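Local coordinates for 5-formyl-3-hydroxy-2-methylpyridine 4-carboxylate 5-dehydrogenase (Mesorhizobium japonicum MAFF 303099, PDB 4OM8), which oxidises a pyridine aldehyde of vitamin B6 breakdown with NAD(+) to the dicarboxylate, and can also reduce the same aldehyde with NADH to 4-pyridoxate, at residues L21-L26 with I57-A62; D53-A58 with A300-L305. One frame throughout, in Å; residues are numbered along the deposited sequence.

Contact 1: L21-L26 with I57-A62; sequences LARGGL and IALPSA
Ile57 and Arg23 meet at the surface of the NAD-binding Rossmann domain, where the C-terminal end of helix 14-23, closed by a Schellman motif with Gly25 at positive phi, is crossed by the loop that leads from helix 35-54 to strand 66-70. The CG2 methyl of Ile57 lies against Arg23 CG at 3.6 Å, while its carbonyl O takes a hydrogen bond of 3.0 Å from Arg23 NH1, the donor standing almost in line with the C=O bond and the oxygen near the guanidinium plane. The arginine side chain starts with CG anti to the backbone N (chi1 -172°), then bends at chi2 and chi3, which folds the guanidinium back to this carbonyl. Salt bridges to Glu49 and Asp53 of helix 35-54 complete its grip, and a methionine here would probably leave both carboxylates without their cationic mate and the Ile57 carbonyl without this donor. At Leu59 the backbone takes over: its CA makes a nearly straight CH...O contact of 3.3 Å to Arg23 O, and its CD2 methyl reaches Ala22 O. The Pro60 ring follows, lying along the helix end with CD near Arg23 O and CG 3.3 Å from Gly24 O. Beyond it comes Ala62, and a beta carbon on Gly25 would stand only about 3.0 Å from Ala62 O and press equally on Pro60 CG.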
loop_
_atom_site.group_PDB
_atom_site.type_symbol
_atom_site.label_atom_id
_atom_site.label_comp_id
_atom_site.label_asym_id
_atom_site.label_seq_id
_atom_site.Cartn_x
_atom_site.Cartn_y
_atom_site.Cartn_z
ATOM N N LEU A 21 -18.596 15.161 8.706
ATOM C CA LEU A 21 -19.881 14.763 9.251
ATOM C C LEU A 21 -20.960 15.800 8.943
ATOM O O LEU A 21 -22.075 15.439 8.569
ATOM C CB LEU A 21 -19.767 14.546 10.763
ATOM C CG LEU A 21 -18.938 13.313 11.139
ATOM C CD1 LEU A 21 -18.632 13.316 12.638
ATOM C CD2 LEU A 21 -19.675 12.028 10.762
ATOM N N ALA A 22 -20.636 17.078 9.082
ATOM C CA ALA A 22 -21.613 18.114 8.762
ATOM C C ALA A 22 -21.991 18.095 7.289
ATOM O O ALA A 22 -23.137 18.363 6.933
ATOM C CB ALA A 22 -21.082 19.476 9.141
ATOM N N ARG A 23 -21.023 17.788 6.431
ATOM C CA ARG A 23 -21.286 17.740 4.995
ATOM C C ARG A 23 -22.289 16.623 4.675
ATOM O O ARG A 23 -22.983 16.663 3.662
ATOM C CB ARG A 23 -19.969 17.540 4.229
ATOM C CG ARG A 23 -20.065 17.673 2.704
ATOM C CD ARG A 23 -20.456 19.080 2.286
ATOM N NE ARG A 23 -19.449 20.071 2.655
ATOM C CZ ARG A 23 -18.590 20.618 1.794
ATOM N NH1 ARG A 23 -18.608 20.252 0.523
ATOM N NH2 ARG A 23 -17.708 21.517 2.215
ATOM N N GLY A 24 -22.369 15.624 5.553
ATOM C CA GLY A 24 -23.345 14.558 5.412
ATOM C C GLY A 24 -24.733 14.928 5.919
ATOM O O GLY A 24 -25.659 14.126 5.838
ATOM N N GLY A 25 -24.888 16.138 6.437
ATOM C CA GLY A 25 -26.193 16.594 6.882
ATOM C C GLY A 25 -26.354 16.631 8.392
ATOM O O GLY A 25 -27.371 17.088 8.890
ATOM N N LEU A 26 -25.349 16.161 9.121
ATOM C CA LEU A 26 -25.437 16.050 10.572
ATOM C C LEU A 26 -25.185 17.379 11.260
ATOM O O LEU A 26 -24.465 18.231 10.734
ATOM C CB LEU A 26 -24.429 15.015 11.078
ATOM C CG LEU A 26 -24.703 13.521 10.869
ATOM C CD1 LEU A 26 -25.965 13.065 11.602
ATOM C CD2 LEU A 26 -24.762 13.113 9.399
ATOM N N ILE A 57 -17.943 16.328 -2.787
ATOM C CA ILE A 57 -18.857 15.795 -1.779
ATOM C C ILE A 57 -19.968 16.788 -1.446
ATOM O O ILE A 57 -19.708 17.886 -0.954
ATOM C CB ILE A 57 -18.104 15.434 -0.498
ATOM C CG1 ILE A 57 -17.029 14.387 -0.805
ATOM C CG2 ILE A 57 -19.073 14.920 0.564
ATOM C CD1 ILE A 57 -16.129 14.118 0.360
ATOM N N ALA A 58 -21.210 16.394 -1.701
ATOM C CA ALA A 58 -22.332 17.319 -1.542
ATOM C C ALA A 58 -23.070 17.167 -0.212
ATOM O O ALA A 58 -23.085 16.091 0.385
ATOM C CB ALA A 58 -23.304 17.143 -2.695
ATOM N N LEU A 59 -23.685 18.259 0.241
ATOM C CA LEU A 59 -24.666 18.209 1.321
ATOM C C LEU A 59 -25.911 17.544 0.751
ATOM O O LEU A 59 -26.261 17.802 -0.407
ATOM C CB LEU A 59 -24.992 19.615 1.835
ATOM C CG LEU A 59 -24.595 20.079 3.241
ATOM C CD1 LEU A 59 -24.798 21.594 3.368
ATOM C CD2 LEU A 59 -25.365 19.342 4.330
ATOM N N PRO A 60 -26.576 16.677 1.541
ATOM C CA PRO A 60 -27.830 16.090 1.056
ATOM C C PRO A 60 -28.914 17.147 1.137
ATOM O O PRO A 60 -28.657 18.248 1.628
ATOM C CB PRO A 60 -28.097 14.921 2.017
ATOM C CG PRO A 60 -27.288 15.206 3.236
ATOM C CD PRO A 60 -26.228 16.233 2.902
ATOM N N SER A 61 -30.111 16.833 0.678
ATOM C CA SER A 61 -31.116 17.870 0.588
ATOM C C SER A 61 -31.856 18.041 1.913
ATOM O O SER A 61 -32.846 18.759 1.979
ATOM C CB SER A 61 -32.086 17.549 -0.535
ATOM O OG SER A 61 -31.377 17.306 -1.735
ATOM N N ALA A 62 -31.369 17.385 2.965
ATOM C CA ALA A 62 -32.011 17.469 4.278
ATOM C C ALA A 62 -31.013 17.308 5.422
ATOM O O ALA A 62 -29.939 16.729 5.247
ATOM C CB ALA A 62 -33.112 16.425 4.392
#

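Contact 2: D53-A58 with A300-L305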
loop_
_atom_site.group_PDB
_atom_site.type_symbol
_atom_site.label_atom_id
_atom_site.label_comp_id
_atom_site.label_asym_id
_atom_site.label_seq_id
_atom_site.Cartn_x
_atom_site.Cartn_y
_atom_site.Cartn_z
ATOM N N ASP A 53 -15.152 20.242 -1.049
ATOM C CA ASP A 53 -15.620 20.729 -2.347
ATOM C C ASP A 53 -14.826 20.081 -3.478
ATOM O O ASP A 53 -15.395 19.621 -4.469
ATOM C CB ASP A 53 -15.491 22.250 -2.449
ATOM C CG ASP A 53 -16.422 22.994 -1.507
ATOM O OD1 ASP A 53 -17.407 22.399 -1.023
ATOM O OD2 ASP A 53 -16.165 24.198 -1.275
ATOM N N ALA A 54 -13.510 20.058 -3.314
ATOM C CA ALA A 54 -12.610 19.510 -4.319
ATOM C C ALA A 54 -12.843 18.016 -4.501
ATOM O O ALA A 54 -12.583 17.472 -5.571
ATOM C CB ALA A 54 -11.170 19.784 -3.936
ATOM N N LEU A 55 -13.316 17.346 -3.451
ATOM C CA LEU A 55 -13.658 15.932 -3.549
ATOM C C LEU A 55 -15.027 15.696 -4.174
ATOM O O LEU A 55 -15.416 14.553 -4.427
ATOM C CB LEU A 55 -13.612 15.288 -2.161
ATOM C CG LEU A 55 -12.208 15.006 -1.629
ATOM C CD1 LEU A 55 -12.266 14.677 -0.151
ATOM C CD2 LEU A 55 -11.544 13.859 -2.419
ATOM N N GLY A 56 -15.764 16.780 -4.407
ATOM C CA GLY A 56 -17.076 16.688 -5.019
ATOM C C GLY A 56 -18.123 16.111 -4.086
ATOM O O GLY A 56 -19.077 15.480 -4.536
ATOM N N ILE A 57 -17.943 16.328 -2.787
ATOM C CA ILE A 57 -18.857 15.795 -1.779
ATOM C C ILE A 57 -19.968 16.788 -1.446
ATOM O O ILE A 57 -19.708 17.886 -0.954
ATOM C CB ILE A 57 -18.104 15.434 -0.498
ATOM C CG1 ILE A 57 -17.029 14.387 -0.805
ATOM C CG2 ILE A 57 -19.073 14.920 0.564
ATOM C CD1 ILE A 57 -16.129 14.118 0.360
ATOM N N ALA A 58 -21.210 16.394 -1.701
ATOM C CA ALA A 58 -22.332 17.319 -1.542
ATOM C C ALA A 58 -23.070 17.167 -0.212
ATOM O O ALA A 58 -23.085 16.091 0.385
ATOM C CB ALA A 58 -23.304 17.143 -2.695
ATOM N N ALA A 300 -6.621 14.089 -5.609
ATOM C CA ALA A 300 -6.720 13.729 -7.027
ATOM C C ALA A 300 -6.779 12.210 -7.219
ATOM O O ALA A 300 -7.549 11.701 -8.044
ATOM C CB ALA A 300 -5.557 14.317 -7.802
ATOM N N VAL A 301 -5.959 11.494 -6.458
ATOM C CA VAL A 301 -5.915 10.041 -6.555
ATOM C C VAL A 301 -7.241 9.433 -6.099
ATOM O O VAL A 301 -7.771 8.520 -6.728
ATOM C CB VAL A 301 -4.749 9.472 -5.717
ATOM C CG1 VAL A 301 -4.904 7.960 -5.523
ATOM C CG2 VAL A 301 -3.414 9.813 -6.381
ATOM N N ARG A 302 -7.802 9.959 -5.012
ATOM C CA ARG A 302 -9.051 9.403 -4.512
ATOM C C ARG A 302 -10.157 9.470 -5.563
ATOM O O ARG A 302 -10.907 8.505 -5.741
ATOM C CB ARG A 302 -9.494 10.120 -3.232
ATOM C CG ARG A 302 -10.946 9.836 -2.908
ATOM C CD ARG A 302 -11.356 10.237 -1.505
ATOM N NE ARG A 302 -12.808 10.125 -1.400
ATOM C CZ ARG A 302 -13.532 10.512 -0.353
ATOM N NH1 ARG A 302 -12.952 11.046 0.715
ATOM N NH2 ARG A 302 -14.847 10.365 -0.391
ATOM N N ARG A 303 -10.249 10.589 -6.278
ATOM C CA ARG A 303 -11.297 10.722 -7.278
ATOM C C ARG A 303 -11.138 9.666 -8.367
ATOM O O ARG A 303 -12.126 9.095 -8.827
ATOM C CB ARG A 303 -11.302 12.130 -7.860
ATOM C CG ARG A 303 -11.612 13.164 -6.791
ATOM C CD ARG A 303 -12.151 14.428 -7.392
ATOM N NE ARG A 303 -11.267 14.961 -8.418
ATOM C CZ ARG A 303 -11.565 16.009 -9.176
ATOM N NH1 ARG A 303 -12.724 16.628 -9.018
ATOM N NH2 ARG A 303 -10.706 16.442 -10.087
ATOM N N ILE A 304 -9.902 9.380 -8.760
ATOM C CA ILE A 304 -9.681 8.310 -9.732
ATOM C C ILE A 304 -10.093 6.936 -9.183
ATOM O O ILE A 304 -10.727 6.144 -9.872
ATOM C CB ILE A 304 -8.209 8.242 -10.173
ATOM C CG1 ILE A 304 -7.779 9.570 -10.794
ATOM C CG2 ILE A 304 -8.001 7.048 -11.106
ATOM C CD1 ILE A 304 -8.651 9.992 -11.910
ATOM N N LEU A 305 -9.738 6.668 -7.932
ATOM C CA LEU A 305 -10.011 5.365 -7.335
ATOM C C LEU A 305 -11.504 5.126 -7.190
ATOM O O LEU A 305 -11.965 3.975 -7.203
ATOM C CB LEU A 305 -9.325 5.250 -5.974
ATOM C CG LEU A 305 -7.800 5.185 -5.978
ATOM C CD1 LEU A 305 -7.270 5.113 -4.572
ATOM C CD2 LEU A 305 -7.298 4.000 -6.794
#
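Leu55 and Arg302 make the main packing contact between the NAD-binding Rossmann domain, at the turn that ends helix 35-54, and the last turns of the C-terminal helix 284-305. The leucine side chain crosses the arginine chain at about a right angle: CD2 of Leu55 sits 3.7 Å from CD of Arg302, on the aliphatic part, and CD1 lies beside the guanidinium, 3.8 Å from NH1 of Arg302. Arg302 reaches Leu55 and Ile57 because its chain is extended, with CG anti to the backbone N (chi1 164°) and no bend as far as NE. The CD1 methyl of Ile57 also stands beside the guanidinium, more loosely, 4.0 Å from NH2 of Arg302.

Polar contact between the two segments is slight. In the conformer of Arg303 described here, bent at chi3, CD and NH1 both lie 3.6 Å from Ala54 O, too long for a bond, and the approach is doubtful because a second conformer is deposited. The firm polar partners of Arg302 lie outside the two segments: Glu306 forms a salt bridge with NE, and the carbonyl of Ile144 accepts from NH1. These hold the guanidinium in place, and its aliphatic chain meets Leu55.

Gly56, at positive phi in a Schellman motif, turns the chain from helix 35-54 toward strand 66-70. On helix 284-305, Leu305 packs on helix 209-226, and Arg302 also touches Tyr222 of the second subunit.

Overall arrangement
Contacts 1 and 2 are neighbours, their centres 15 Å apart on the same side of the chain's centre, and they share Ile57 and Ala58. Along the chain, helix 14-23 comes first, then the end of helix 35-54 and the loop toward strand 66-70, and far later helix 284-305, which also packs on the second subunit of the homodimer. Asp53 belongs to the first segment of contact 2, and its bridge to Arg23 (NH1 to OD1, 2.9 Å) therefore runs from contact 1 into contact 2. Contact 1 holds two pieces of the Rossmann domain together, and contact 2 fastens that same region to helix 284-305, both away from the annotated NAD-binding residues.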